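Long-range contacts in Sca-family protein (Rickettsia rickettsii, PDB 4LQ8), which is a rickettsial surface cell antigen, represented here by its N-terminal head domain, and probably acts in cell adhesion: residues A[73-78]-A[322-327]; A[84-89]-A[103-108]; A[136-141]-A[279-284]; A[192-197]-A[235-240]; A[228-233]-A[269-274]. One frame throughout, in Å; residues are numbered along the deposited sequence. Where two conformers were deposited one is given.

Interaction 1 (A[73-78]-A[322-327]); sequences IIQPQK and QGQSVD
K78 is stretched out along its whole side chain, with CG anti to the carbonyl carbon (chi1 -73°) and every later torsion extended, and this carries NZ across to Q324. The contact is helix-to-loop packing. Residues 73-78 belong to helix 64-90. Residues 322-327 form the loop that leaves helix 308-320, which ends in a Schellman motif with Q322 as the C-prime residue. NZ of K78 donates to the backbone O of Q324 at 2.8 Å. The C=O...donor angle is 141°, and the donor is tilted 16° from the carbonyl plane. A second carbonyl, O of T114, also accepts from NZ. The ammonium group is therefore gripped by two backbone oxygens and a water.

The apolar part of the same lysine is used as well. Its CE packs against CG1 of V326 at 3.7 Å. CG2 of V326 is nearly as close, and the two side chains cross obliquely. F119 touches both of them. One turn earlier on the helix, I74 points at the loop. Its CG2 lies 3.8 Å from O of Q324, and its CD1 lies 3.7 Å from OG of S325. That hydroxyl is hydrogen-bonded to E275, which also accepts from the backbone N of Q324. E275 thus helps hold the loop in place beside the helix. The side-chain amide of Q75 is held through NE2 by D79 and by O of K113. One water bridges the three polar ends: it donates to OE1 of Q75 and OE1 of Q324 and accepts from NZ of K78 at 2.9 Å.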
# COMPACT_ATOMS: atom_id res chain seq x y z
N ILE A 73 -0.70 -7.52 6.81
CA ILE A 73 -0.57 -7.23 5.38
C ILE A 73 0.83 -7.54 4.83
O ILE A 73 0.96 -8.39 3.94
CB ILE A 73 -1.00 -5.75 5.04
CG1 ILE A 73 -2.47 -5.42 5.52
CG2 ILE A 73 -0.79 -5.42 3.54
CD1 ILE A 73 -3.68 -6.17 4.73
N ILE A 74 1.86 -6.79 5.30
CA ILE A 74 3.21 -6.87 4.71
C ILE A 74 3.84 -8.27 4.80
O ILE A 74 4.26 -8.80 3.77
CB ILE A 74 4.15 -5.76 5.26
CG1 ILE A 74 3.55 -4.35 4.93
CG2 ILE A 74 5.60 -5.92 4.74
CD1 ILE A 74 4.15 -3.20 5.73
N GLN A 75 3.94 -8.84 6.01
CA GLN A 75 4.53 -10.18 6.20
C GLN A 75 3.70 -11.27 5.50
O GLN A 75 4.29 -12.00 4.73
CB GLN A 75 4.79 -10.49 7.69
CG GLN A 75 5.65 -11.75 7.93
CD GLN A 75 7.03 -11.61 7.35
OE1 GLN A 75 7.74 -10.62 7.60
NE2 GLN A 75 7.41 -12.55 6.51
N PRO A 76 2.35 -11.35 5.64
CA PRO A 76 1.61 -12.41 4.90
C PRO A 76 1.73 -12.32 3.38
O PRO A 76 1.71 -13.36 2.71
CB PRO A 76 0.15 -12.22 5.37
CG PRO A 76 0.27 -11.57 6.69
CD PRO A 76 1.43 -10.62 6.53
N GLN A 77 1.84 -11.10 2.81
CA GLN A 77 2.01 -10.94 1.36
C GLN A 77 3.32 -11.61 0.94
O GLN A 77 3.35 -12.36 -0.03
CB GLN A 77 2.01 -9.48 0.93
CG GLN A 77 0.62 -8.85 0.94
CD GLN A 77 0.71 -7.37 0.68
OE1 GLN A 77 1.70 -6.69 0.99
NE2 GLN A 77 -0.33 -6.84 0.10
N LYS A 78 4.40 -11.33 1.70
CA LYS A 78 5.73 -11.93 1.53
C LYS A 78 5.66 -13.44 1.71
O LYS A 78 6.27 -14.15 0.93
CB LYS A 78 6.71 -11.36 2.57
CG LYS A 78 7.14 -9.94 2.31
CD LYS A 78 8.12 -9.51 3.37
CE LYS A 78 8.57 -8.08 3.20
NZ LYS A 78 9.43 -7.67 4.33
N GLN A 322 14.25 1.93 8.04
CA GLN A 322 14.30 0.49 8.33
C GLN A 322 12.94 -0.20 8.27
O GLN A 322 12.70 -1.15 9.03
CB GLN A 322 15.00 0.23 9.69
CG GLN A 322 16.37 0.90 9.89
CD GLN A 322 17.32 0.61 8.75
OE1 GLN A 322 17.65 1.50 7.96
NE2 GLN A 322 17.75 -0.64 8.63
N GLY A 323 12.07 0.25 7.38
CA GLY A 323 10.76 -0.36 7.21
C GLY A 323 10.85 -1.72 6.54
O GLY A 323 11.88 -2.09 5.99
N GLN A 324 9.76 -2.47 6.59
CA GLN A 324 9.71 -3.81 6.02
C GLN A 324 9.09 -3.88 4.64
O GLN A 324 9.17 -4.93 3.99
CB GLN A 324 8.98 -4.72 6.99
CG GLN A 324 9.71 -4.88 8.32
CD GLN A 324 8.91 -5.71 9.28
OE1 GLN A 324 7.91 -6.36 8.92
NE2 GLN A 324 9.27 -5.65 10.53
N SER A 325 8.47 -2.79 4.18
CA SER A 325 7.84 -2.76 2.86
C SER A 325 8.81 -3.14 1.77
O SER A 325 9.98 -2.73 1.79
CB SER A 325 7.28 -1.37 2.55
OG SER A 325 6.10 -1.17 3.30
N VAL A 326 8.33 -3.94 0.82
CA VAL A 326 9.10 -4.30 -0.36
C VAL A 326 8.31 -3.77 -1.56
O VAL A 326 7.07 -3.69 -1.51
CB VAL A 326 9.51 -5.80 -0.41
CG1 VAL A 326 10.50 -6.10 0.71
CG2 VAL A 326 8.29 -6.70 -0.28
N ASP A 327 9.01 -3.36 -2.61
CA ASP A 327 8.42 -2.66 -3.75
C ASP A 327 7.26 -3.43 -4.43
O ASP A 327 6.13 -2.90 -4.47
CB ASP A 327 9.49 -2.21 -4.76
CG ASP A 327 8.92 -1.30 -5.80
OD1 ASP A 327 8.07 -1.76 -6.58
OD2 ASP A 327 9.23 -0.10 -5.78
O HOH W 1 7.84 -8.03 6.73

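Interaction 2 (A[84-89]-A[103-108]); sequences QILKDL and KEIEEE
I105 points from helix 95-111 into the face of helix 64-90 that carries I85, L86 and L89. The two helices follow each other in the chain and form an antiparallel helical hairpin. Their segment axes lie 11.4 Å apart at closest approach, with 152° between their directions. At this spacing the side chains meet through their methyl groups.

I105 and L86 slide past each other in opposite directions. CG2 of I105 lies 4.0 Å from CD2 of L86. The I85 side chain instead crosses I105 at a slant, and its CG2 comes to 3.7 Å from CD1 of I105. CD1 of L89 is a looser neighbour of that same I105 methyl, at 4.3 Å. F118, from helix 116-120, packs on both I85 and I105 and adds to the apolar layer.

E106 lies at the margin. Its chain bends at chi2 (-59°), which swings the carboxylate back toward the partner helix. OE2 of E106 then sits 3.5 Å from CD1 of L86, while OE1 of the same carboxylate is in a salt bridge with K109. On helix 64-90, NE2 of Q84 donates to OD1 of D88 at 2.8 Å, from above the carboxylate plane; K134 holds the other oxygen of D88.

The contact is thus mainly methyl-to-methyl packing, which implies a hydrophobic join with the E106 carboxylate at its edge, paired with K109 of its own helix.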
# COMPACT_ATOMS: atom_id res chain seq x y z
N GLN A 84 4.70 -19.46 -3.12
CA GLN A 84 4.53 -19.58 -4.56
C GLN A 84 5.88 -19.78 -5.25
O GLN A 84 5.97 -20.63 -6.13
CB GLN A 84 3.75 -18.39 -5.16
CG GLN A 84 3.44 -18.57 -6.66
CD GLN A 84 2.51 -19.72 -6.95
OE1 GLN A 84 1.38 -19.75 -6.48
NE2 GLN A 84 2.98 -20.70 -7.71
N ILE A 85 6.93 -19.02 -4.84
CA ILE A 85 8.28 -19.16 -5.41
C ILE A 85 8.77 -20.59 -5.15
O ILE A 85 9.25 -21.24 -6.09
CB ILE A 85 9.27 -18.08 -4.87
CG1 ILE A 85 8.84 -16.65 -5.30
CG2 ILE A 85 10.72 -18.40 -5.35
CD1 ILE A 85 9.61 -15.47 -4.65
N LEU A 86 8.61 -21.10 -3.90
CA LEU A 86 9.02 -22.47 -3.56
C LEU A 86 8.31 -23.51 -4.41
O LEU A 86 8.94 -24.48 -4.82
CB LEU A 86 8.87 -22.79 -2.06
CG LEU A 86 9.79 -21.98 -1.10
CD1 LEU A 86 9.44 -22.29 0.36
CD2 LEU A 86 11.28 -22.26 -1.35
N LYS A 87 7.00 -23.29 -4.70
CA LYS A 87 6.26 -24.21 -5.57
C LYS A 87 6.80 -24.11 -7.00
O LYS A 87 7.00 -25.14 -7.64
CB LYS A 87 4.74 -23.89 -5.57
CG LYS A 87 4.03 -24.32 -4.29
CD LYS A 87 2.54 -23.98 -4.37
CE LYS A 87 2.23 -22.60 -3.86
NZ LYS A 87 0.78 -22.33 -3.92
N ASP A 88 7.03 -22.88 -7.50
CA ASP A 88 7.56 -22.65 -8.85
C ASP A 88 8.92 -23.33 -9.07
O ASP A 88 9.16 -23.85 -10.16
CB ASP A 88 7.67 -21.15 -9.15
CG ASP A 88 6.35 -20.41 -9.34
OD1 ASP A 88 5.29 -21.07 -9.30
OD2 ASP A 88 6.39 -19.19 -9.59
N LEU A 89 9.76 -23.38 -8.02
CA LEU A 89 11.09 -24.01 -8.05
C LEU A 89 11.02 -25.51 -8.38
O LEU A 89 11.95 -26.04 -9.00
CB LEU A 89 11.85 -23.79 -6.72
CG LEU A 89 12.35 -22.38 -6.39
CD1 LEU A 89 13.05 -22.38 -5.05
CD2 LEU A 89 13.26 -21.81 -7.49
N LYS A 103 17.54 -23.57 -0.90
CA LYS A 103 18.44 -23.50 0.26
C LYS A 103 18.67 -22.04 0.66
O LYS A 103 18.61 -21.75 1.85
CB LYS A 103 19.77 -24.24 0.01
N GLU A 104 18.85 -21.11 -0.33
CA GLU A 104 19.03 -19.68 -0.07
C GLU A 104 17.81 -19.10 0.66
O GLU A 104 17.98 -18.35 1.62
CB GLU A 104 19.24 -18.89 -1.36
CG GLU A 104 20.64 -18.99 -1.94
CD GLU A 104 20.77 -18.34 -3.31
OE1 GLU A 104 19.95 -17.45 -3.64
OE2 GLU A 104 21.72 -18.72 -4.03
N ILE A 105 16.59 -19.43 0.19
CA ILE A 105 15.34 -18.94 0.79
C ILE A 105 15.21 -19.47 2.22
O ILE A 105 15.00 -18.68 3.14
CB ILE A 105 14.11 -19.27 -0.11
CG1 ILE A 105 14.17 -18.48 -1.44
CG2 ILE A 105 12.76 -19.09 0.64
CD1 ILE A 105 13.12 -18.89 -2.56
N GLU A 106 15.39 -20.79 2.41
CA GLU A 106 15.27 -21.45 3.72
C GLU A 106 16.26 -20.94 4.75
O GLU A 106 15.86 -20.74 5.89
CB GLU A 106 15.34 -22.98 3.62
CG GLU A 106 14.20 -23.61 2.83
CD GLU A 106 12.77 -23.40 3.27
OE1 GLU A 106 12.52 -23.02 4.44
OE2 GLU A 106 11.87 -23.66 2.44
N GLU A 107 17.53 -20.72 4.34
CA GLU A 107 18.58 -20.22 5.20
C GLU A 107 18.30 -18.78 5.61
O GLU A 107 18.44 -18.44 6.79
CB GLU A 107 19.95 -20.32 4.50
CG GLU A 107 20.55 -21.71 4.61
CD GLU A 107 21.83 -21.97 3.84
OE1 GLU A 107 22.36 -21.04 3.20
OE2 GLU A 107 22.30 -23.13 3.87
N GLU A 108 17.87 -17.95 4.67
CA GLU A 108 17.54 -16.57 4.98
C GLU A 108 16.30 -16.43 5.91
O GLU A 108 16.31 -15.59 6.82
CB GLU A 108 17.39 -15.75 3.73
CG GLU A 108 17.53 -14.29 4.08
CD GLU A 108 17.39 -13.34 2.93
OE1 GLU A 108 17.97 -13.60 1.85
OE2 GLU A 108 16.75 -12.29 3.13

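Interaction 3 (A[136-141]-A[279-284]); sequences ELKKKL and PKPLKF
L141 and K280 make the tight part of this contact. CD1 of L141 presses to 3.3 Å of the backbone O of K280, a close approach of a methyl group to a carbonyl. The same methyl is 4.5 Å from CD of P281, a much looser touch. K138 joins from one turn earlier on the helix. Its chain starts with CG anti to the backbone N (chi1 -171°) and then bends at chi2, which brings CD and CE against the CD corner of the P281 ring. CD of K138 lies 3.8 Å from CD of P281.

The other side of the contact is wet. NZ of K138 turns away from the proline and donates a hydrogen bond to a water at 2.7 Å. That water in turn donates to O of K280 at 2.6 Å. A second water links NZ of K138 to O of P281, but its bond to the carbonyl is weak. The ammonium group also has direct partners in E142 and in the backbone O of E296.

The peptide bond before P281 is cis. Here helix 135-155 packs on a cis-proline connection that leads from strand 271-277 into strand 282-285 of the mixed sheet.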
# COMPACT_ATOMS: atom_id res chain seq x y z
N GLU A 136 -3.38 -18.12 -8.86
CA GLU A 136 -3.57 -18.80 -7.57
C GLU A 136 -2.96 -18.00 -6.41
O GLU A 136 -3.58 -17.92 -5.35
CB GLU A 136 -3.12 -20.29 -7.56
CG GLU A 136 -1.68 -20.54 -7.97
CD GLU A 136 -1.44 -20.83 -9.45
OE1 GLU A 136 -1.94 -20.07 -10.31
OE2 GLU A 136 -0.70 -21.80 -9.73
N LEU A 137 -1.78 -17.35 -6.63
CA LEU A 137 -1.18 -16.49 -5.63
C LEU A 137 -2.04 -15.23 -5.47
O LEU A 137 -2.36 -14.89 -4.34
CB LEU A 137 0.28 -16.11 -5.99
CG LEU A 137 0.94 -15.05 -5.09
CD1 LEU A 137 0.90 -15.45 -3.61
CD2 LEU A 137 2.36 -14.76 -5.54
N LYS A 138 -2.42 -14.58 -6.59
CA LYS A 138 -3.22 -13.37 -6.59
C LYS A 138 -4.49 -13.54 -5.74
O LYS A 138 -4.80 -12.69 -4.91
CB LYS A 138 -3.56 -12.93 -8.02
CG LYS A 138 -4.22 -11.56 -8.09
CD LYS A 138 -3.27 -10.44 -7.66
CE LYS A 138 -3.82 -9.08 -8.01
NZ LYS A 138 -4.81 -8.66 -6.98
N LYS A 139 -5.18 -14.68 -5.90
CA LYS A 139 -6.39 -15.05 -5.17
C LYS A 139 -6.11 -15.03 -3.65
O LYS A 139 -6.89 -14.44 -2.89
CB LYS A 139 -6.88 -16.43 -5.64
CG LYS A 139 -8.06 -17.00 -4.87
CD LYS A 139 -8.23 -18.52 -5.07
CE LYS A 139 -7.96 -19.32 -3.80
NZ LYS A 139 -6.51 -19.66 -3.63
N LYS A 140 -4.96 -15.64 -3.22
CA LYS A 140 -4.55 -15.70 -1.82
C LYS A 140 -4.27 -14.29 -1.29
O LYS A 140 -4.78 -13.92 -0.22
CB LYS A 140 -3.29 -16.57 -1.64
CG LYS A 140 -3.51 -18.03 -1.97
CD LYS A 140 -2.27 -18.86 -1.68
CE LYS A 140 -2.55 -20.34 -1.88
NZ LYS A 140 -2.49 -20.72 -3.30
N LEU A 141 -3.51 -13.50 -2.04
CA LEU A 141 -3.18 -12.13 -1.63
C LEU A 141 -4.44 -11.31 -1.42
O LEU A 141 -4.59 -10.65 -0.39
CB LEU A 141 -2.24 -11.45 -2.64
CG LEU A 141 -0.85 -12.09 -2.78
CD1 LEU A 141 -0.06 -11.41 -3.86
CD2 LEU A 141 -0.08 -12.03 -1.46
N PRO A 279 -2.50 -3.36 -1.53
CA PRO A 279 -2.64 -4.67 -2.19
C PRO A 279 -1.45 -4.89 -3.14
O PRO A 279 -0.93 -3.90 -3.70
CB PRO A 279 -3.94 -4.54 -3.00
CG PRO A 279 -4.61 -3.37 -2.47
CD PRO A 279 -3.58 -2.45 -1.96
N LYS A 280 -1.02 -6.15 -3.33
CA LYS A 280 0.12 -6.49 -4.17
C LYS A 280 -0.23 -7.59 -5.20
O LYS A 280 -1.08 -8.42 -4.90
CB LYS A 280 1.35 -6.95 -3.31
CG LYS A 280 1.99 -5.85 -2.45
CD LYS A 280 2.53 -4.67 -3.28
CE LYS A 280 3.38 -3.70 -2.49
NZ LYS A 280 2.57 -2.76 -1.67
N PRO A 281 0.43 -7.65 -6.38
CA PRO A 281 1.43 -6.68 -6.89
C PRO A 281 0.74 -5.35 -7.24
O PRO A 281 -0.42 -5.33 -7.65
CB PRO A 281 1.99 -7.40 -8.14
CG PRO A 281 0.84 -8.20 -8.64
CD PRO A 281 0.13 -8.69 -7.39
N LEU A 282 1.43 -4.25 -7.03
CA LEU A 282 0.90 -2.92 -7.36
C LEU A 282 1.24 -2.58 -8.83
O LEU A 282 2.36 -2.81 -9.27
CB LEU A 282 1.54 -1.89 -6.40
CG LEU A 282 0.95 -0.48 -6.40
CD1 LEU A 282 -0.53 -0.49 -6.00
CD2 LEU A 282 1.71 0.40 -5.44
N LYS A 283 0.28 -2.06 -9.59
CA LYS A 283 0.56 -1.64 -10.97
C LYS A 283 0.54 -0.10 -11.04
O LYS A 283 -0.07 0.54 -10.19
CB LYS A 283 -0.47 -2.22 -11.99
CG LYS A 283 -0.75 -3.73 -11.92
CD LYS A 283 0.48 -4.54 -12.27
CE LYS A 283 0.15 -5.96 -12.63
NZ LYS A 283 1.38 -6.63 -13.14
N PHE A 284 1.14 0.45 -12.08
CA PHE A 284 1.14 1.88 -12.38
C PHE A 284 0.65 2.04 -13.79
O PHE A 284 1.06 1.30 -14.69
CB PHE A 284 2.52 2.54 -12.16
CG PHE A 284 2.82 2.63 -10.68
CD1 PHE A 284 2.23 3.61 -9.89
CD2 PHE A 284 3.64 1.69 -10.06
CE1 PHE A 284 2.45 3.66 -8.51
CE2 PHE A 284 3.89 1.76 -8.68
CZ PHE A 284 3.28 2.73 -7.92
O HOH W 2 -3.68 -8.41 -4.49
O HOH W 3 -3.34 -6.10 -6.11

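Interaction 4 (A[192-197]-A[235-240]); sequences ELCTLN and GSMHLS
Two beta sheets pack face to face here, and L193, C194 and L196 of one meet M237 and L239 of the other. M237 sends its side chain across the gap with CG anti to the backbone N (chi1 172°). Its SD lies 3.6 Å from SG of C194. A bend at chi3 (73°) then turns CE, which stays 3.8 Å from that SG. Further along, L196 and L239 reach toward each other tip to tip, with their CD1 atoms 3.8 Å apart.

Strand 192-201 belongs to the six-stranded antiparallel sheet, and strand 236-245 to the mixed sheet. The two touching parts run only 22° apart in direction. The chain turns a corner at L193, where L193 and C194 both face V185 in a classic beta bulge. Both side chains therefore point at the opposing sheet. CD2 of L193 sits 3.5 Å from O of S236 and 3.8 Å from CB of M237, and the L193 and M237 side chains slide past each other in opposite directions. G235 offers only backbone at this end of the contact, and its C lies 4.2 Å from CD2 of L193. Y263, from strand 258-265, packs on both M237 and L239, and F34 also touches L239.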
# COMPACT_ATOMS: atom_id res chain seq x y z
N GLU A 192 -1.42 21.43 14.10
CA GLU A 192 -1.36 20.78 12.80
C GLU A 192 -0.07 19.96 12.58
O GLU A 192 1.03 20.51 12.59
CB GLU A 192 -1.55 21.84 11.71
CG GLU A 192 -1.33 21.36 10.28
CD GLU A 192 -1.32 22.46 9.24
OE1 GLU A 192 -1.85 23.56 9.52
OE2 GLU A 192 -0.79 22.22 8.13
N LEU A 193 -0.22 18.65 12.35
CA LEU A 193 0.87 17.73 12.02
C LEU A 193 1.22 17.95 10.55
O LEU A 193 2.41 18.00 10.20
CB LEU A 193 0.43 16.26 12.23
CG LEU A 193 0.95 15.55 13.47
CD1 LEU A 193 0.29 16.07 14.69
CD2 LEU A 193 0.65 14.09 13.42
N CYS A 194 0.18 18.11 9.70
CA CYS A 194 0.25 18.35 8.25
C CYS A 194 -1.16 18.62 7.73
O CYS A 194 -2.14 18.37 8.44
CB CYS A 194 0.86 17.14 7.54
SG CYS A 194 -0.27 15.73 7.44
N THR A 195 -1.27 19.06 6.47
CA THR A 195 -2.52 19.19 5.76
C THR A 195 -2.38 18.29 4.54
O THR A 195 -1.33 18.32 3.89
CB THR A 195 -2.89 20.65 5.45
OG1 THR A 195 -2.89 21.40 6.66
CG2 THR A 195 -4.28 20.78 4.80
N LEU A 196 -3.37 17.43 4.29
CA LEU A 196 -3.30 16.52 3.15
C LEU A 196 -4.09 17.10 1.99
O LEU A 196 -5.21 17.57 2.19
CB LEU A 196 -3.83 15.11 3.51
CG LEU A 196 -3.08 14.37 4.64
CD1 LEU A 196 -3.89 13.19 5.10
CD2 LEU A 196 -1.70 13.92 4.18
N ASN A 197 -3.48 17.13 0.80
CA ASN A 197 -4.13 17.62 -0.42
C ASN A 197 -4.57 16.44 -1.28
O ASN A 197 -3.76 15.60 -1.61
CB ASN A 197 -3.17 18.52 -1.22
CG ASN A 197 -3.83 19.16 -2.41
OD1 ASN A 197 -4.72 20.02 -2.27
ND2 ASN A 197 -3.49 18.68 -3.61
N GLY A 235 4.18 14.28 16.96
CA GLY A 235 3.23 13.18 17.02
C GLY A 235 3.37 12.08 15.99
O GLY A 235 4.34 12.02 15.24
N SER A 236 2.38 11.19 15.98
CA SER A 236 2.26 10.05 15.07
C SER A 236 0.98 10.21 14.28
O SER A 236 0.04 10.88 14.73
CB SER A 236 2.22 8.74 15.86
OG SER A 236 3.37 8.61 16.67
N MET A 237 0.93 9.57 13.11
CA MET A 237 -0.20 9.66 12.21
C MET A 237 -0.28 8.41 11.35
O MET A 237 0.73 7.99 10.80
CB MET A 237 -0.03 10.94 11.37
CG MET A 237 -1.01 11.12 10.23
SD MET A 237 -0.66 12.66 9.31
CE MET A 237 0.80 12.22 8.45
N HIS A 238 -1.47 7.82 11.23
CA HIS A 238 -1.67 6.65 10.36
C HIS A 238 -2.82 6.97 9.43
O HIS A 238 -3.85 7.47 9.87
CB HIS A 238 -1.93 5.37 11.16
CG HIS A 238 -0.81 5.04 12.10
ND1 HIS A 238 0.27 4.28 11.70
CD2 HIS A 238 -0.65 5.41 13.39
CE1 HIS A 238 1.05 4.21 12.76
NE2 HIS A 238 0.54 4.87 13.80
N LEU A 239 -2.61 6.72 8.14
CA LEU A 239 -3.57 7.04 7.11
C LEU A 239 -3.97 5.82 6.36
O LEU A 239 -3.12 5.00 6.02
CB LEU A 239 -2.96 8.04 6.12
CG LEU A 239 -2.39 9.35 6.71
CD1 LEU A 239 -1.70 10.15 5.61
CD2 LEU A 239 -3.49 10.18 7.40
N SER A 240 -5.28 5.68 6.08
CA SER A 240 -5.85 4.57 5.31
C SER A 240 -6.74 5.17 4.24
O SER A 240 -7.82 5.63 4.55
CB SER A 240 -6.65 3.62 6.20
OG SER A 240 -5.82 2.89 7.09

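Interaction 5 (A[228-233]-A[269-274]); sequences IKLDQA and GKPQLK
The ring of P271 has L230 over one face and the backbone O of A233 at its CD edge. CB of L230 is 4.0 Å from CD of P271, and the two side chains cross at about a right angle. O of A233 comes to 3.5 Å of that CD. L193 and Y263 also touch the ring. CD1 of L230 lies 3.6 Å from the backbone O of P271.

Residues 228-233 lie in the loop between strand 215-224 of the antiparallel sheet and strand 236-245 of the mixed one. This link between the sheets runs roughly antiparallel to strand 271-277. Two waters fill in between the backbones. One joins O of I228 to N of L273, and the other joins N of L230 to O of P271, at 2.7 Å from the latter.

K270 runs alongside the loop from L230 to Q232. Its CB sits 3.5 Å from O of L230, and a bend at chi2 (-60°) leads the chain on toward Q232. There NZ of K270 donates to the backbone O of Q232 at 2.8 Å, nearly along the C=O axis (175°). D234 holds the same ammonium group in a salt bridge.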
# COMPACT_ATOMS: atom_id res chain seq x y z
N ILE A 228 6.60 13.37 2.95
CA ILE A 228 7.76 12.47 3.10
C ILE A 228 8.39 12.79 4.43
O ILE A 228 8.48 11.92 5.29
CB ILE A 228 8.77 12.59 1.91
CG1 ILE A 228 8.07 12.39 0.53
CG2 ILE A 228 9.97 11.66 2.07
CD1 ILE A 228 7.29 11.07 0.37
N LYS A 229 8.75 14.06 4.62
CA LYS A 229 9.34 14.57 5.85
C LYS A 229 8.45 15.68 6.41
O LYS A 229 8.00 16.56 5.68
CB LYS A 229 10.78 15.04 5.62
CG LYS A 229 11.72 13.84 5.44
CD LYS A 229 13.18 14.22 5.41
CE LYS A 229 14.06 13.02 5.14
NZ LYS A 229 14.00 12.60 3.72
N LEU A 230 8.11 15.58 7.69
CA LEU A 230 7.23 16.55 8.32
C LEU A 230 8.03 17.43 9.26
O LEU A 230 8.98 16.96 9.90
CB LEU A 230 6.06 15.84 9.03
CG LEU A 230 5.08 15.11 8.09
CD1 LEU A 230 5.56 13.67 7.79
CD2 LEU A 230 3.70 15.06 8.68
N ASP A 231 7.69 18.73 9.29
CA ASP A 231 8.38 19.72 10.11
C ASP A 231 7.39 20.64 10.85
O ASP A 231 7.70 21.80 11.10
CB ASP A 231 9.38 20.53 9.25
CG ASP A 231 8.78 21.35 8.09
OD1 ASP A 231 7.56 21.21 7.81
OD2 ASP A 231 9.54 22.11 7.45
N GLN A 232 6.20 20.12 11.19
CA GLN A 232 5.20 20.93 11.90
C GLN A 232 5.02 20.43 13.35
O GLN A 232 6.03 20.36 14.05
CB GLN A 232 3.90 21.02 11.09
CG GLN A 232 4.09 21.78 9.78
CD GLN A 232 2.96 21.51 8.82
OE1 GLN A 232 1.89 22.11 8.91
NE2 GLN A 232 3.18 20.58 7.91
N ALA A 233 3.80 20.11 13.81
CA ALA A 233 3.58 19.62 15.18
C ALA A 233 4.14 18.21 15.39
O ALA A 233 4.31 17.45 14.43
CB ALA A 233 2.10 19.63 15.52
N GLY A 269 10.69 14.56 17.54
CA GLY A 269 9.28 14.68 17.88
C GLY A 269 8.37 14.68 16.67
O GLY A 269 7.17 14.45 16.79
N LYS A 270 8.94 14.94 15.48
CA LYS A 270 8.18 15.01 14.24
C LYS A 270 7.75 13.64 13.71
O LYS A 270 8.52 12.68 13.86
CB LYS A 270 8.99 15.75 13.15
CG LYS A 270 9.59 17.09 13.56
CD LYS A 270 8.56 18.13 14.01
CE LYS A 270 9.22 19.32 14.67
NZ LYS A 270 8.31 19.96 15.65
N PRO A 271 6.55 13.53 13.06
CA PRO A 271 6.14 12.24 12.47
C PRO A 271 7.15 11.82 11.40
O PRO A 271 7.57 12.65 10.59
CB PRO A 271 4.77 12.53 11.86
CG PRO A 271 4.30 13.80 12.50
CD PRO A 271 5.54 14.58 12.81
N GLN A 272 7.58 10.57 11.47
CA GLN A 272 8.57 9.99 10.56
C GLN A 272 7.93 8.83 9.81
O GLN A 272 7.38 7.93 10.45
CB GLN A 272 9.79 9.51 11.36
CG GLN A 272 11.00 9.20 10.51
CD GLN A 272 12.27 9.18 11.31
OE1 GLN A 272 12.43 8.40 12.25
NE2 GLN A 272 13.22 10.01 10.92
N LEU A 273 8.00 8.83 8.46
CA LEU A 273 7.41 7.77 7.65
C LEU A 273 8.16 6.45 7.87
O LEU A 273 9.33 6.33 7.50
CB LEU A 273 7.36 8.18 6.18
CG LEU A 273 6.74 7.17 5.18
CD1 LEU A 273 5.29 6.79 5.54
CD2 LEU A 273 6.80 7.74 3.76
N LYS A 274 7.50 5.48 8.53
CA LYS A 274 8.12 4.19 8.88
C LYS A 274 7.66 3.05 7.99
O LYS A 274 8.36 2.04 7.85
CB LYS A 274 7.78 3.83 10.36
CG LYS A 274 8.28 4.86 11.40
CD LYS A 274 9.77 4.77 11.65
CE LYS A 274 10.25 5.84 12.60
NZ LYS A 274 11.72 5.76 12.80
O HOH W 4 9.73 10.78 7.27
O HOH W 5 9.60 13.45 9.00

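In the fold
Helix 64-90 opens the widest loop, which interaction 1 closes near the C-terminal end. The other four contacts all lie within that loop. Interaction 2 closes first, as helix 95-111 folds back on helix 64-90 at one end of the molecule. Interaction 3 then opens on helix 135-155 and closes just before strand 282-285, enclosing interactions 4 and 5. Those two cross, since their segments alternate along the chain. They touch through E192 with A233 and G235 with G269, and together join the two sheets. K280 of interaction 3 packs on Q77 and D327 of interaction 1. Interactions 2 and 4 lie on opposite sides of the chain's centre, their centres about 39 Å apart.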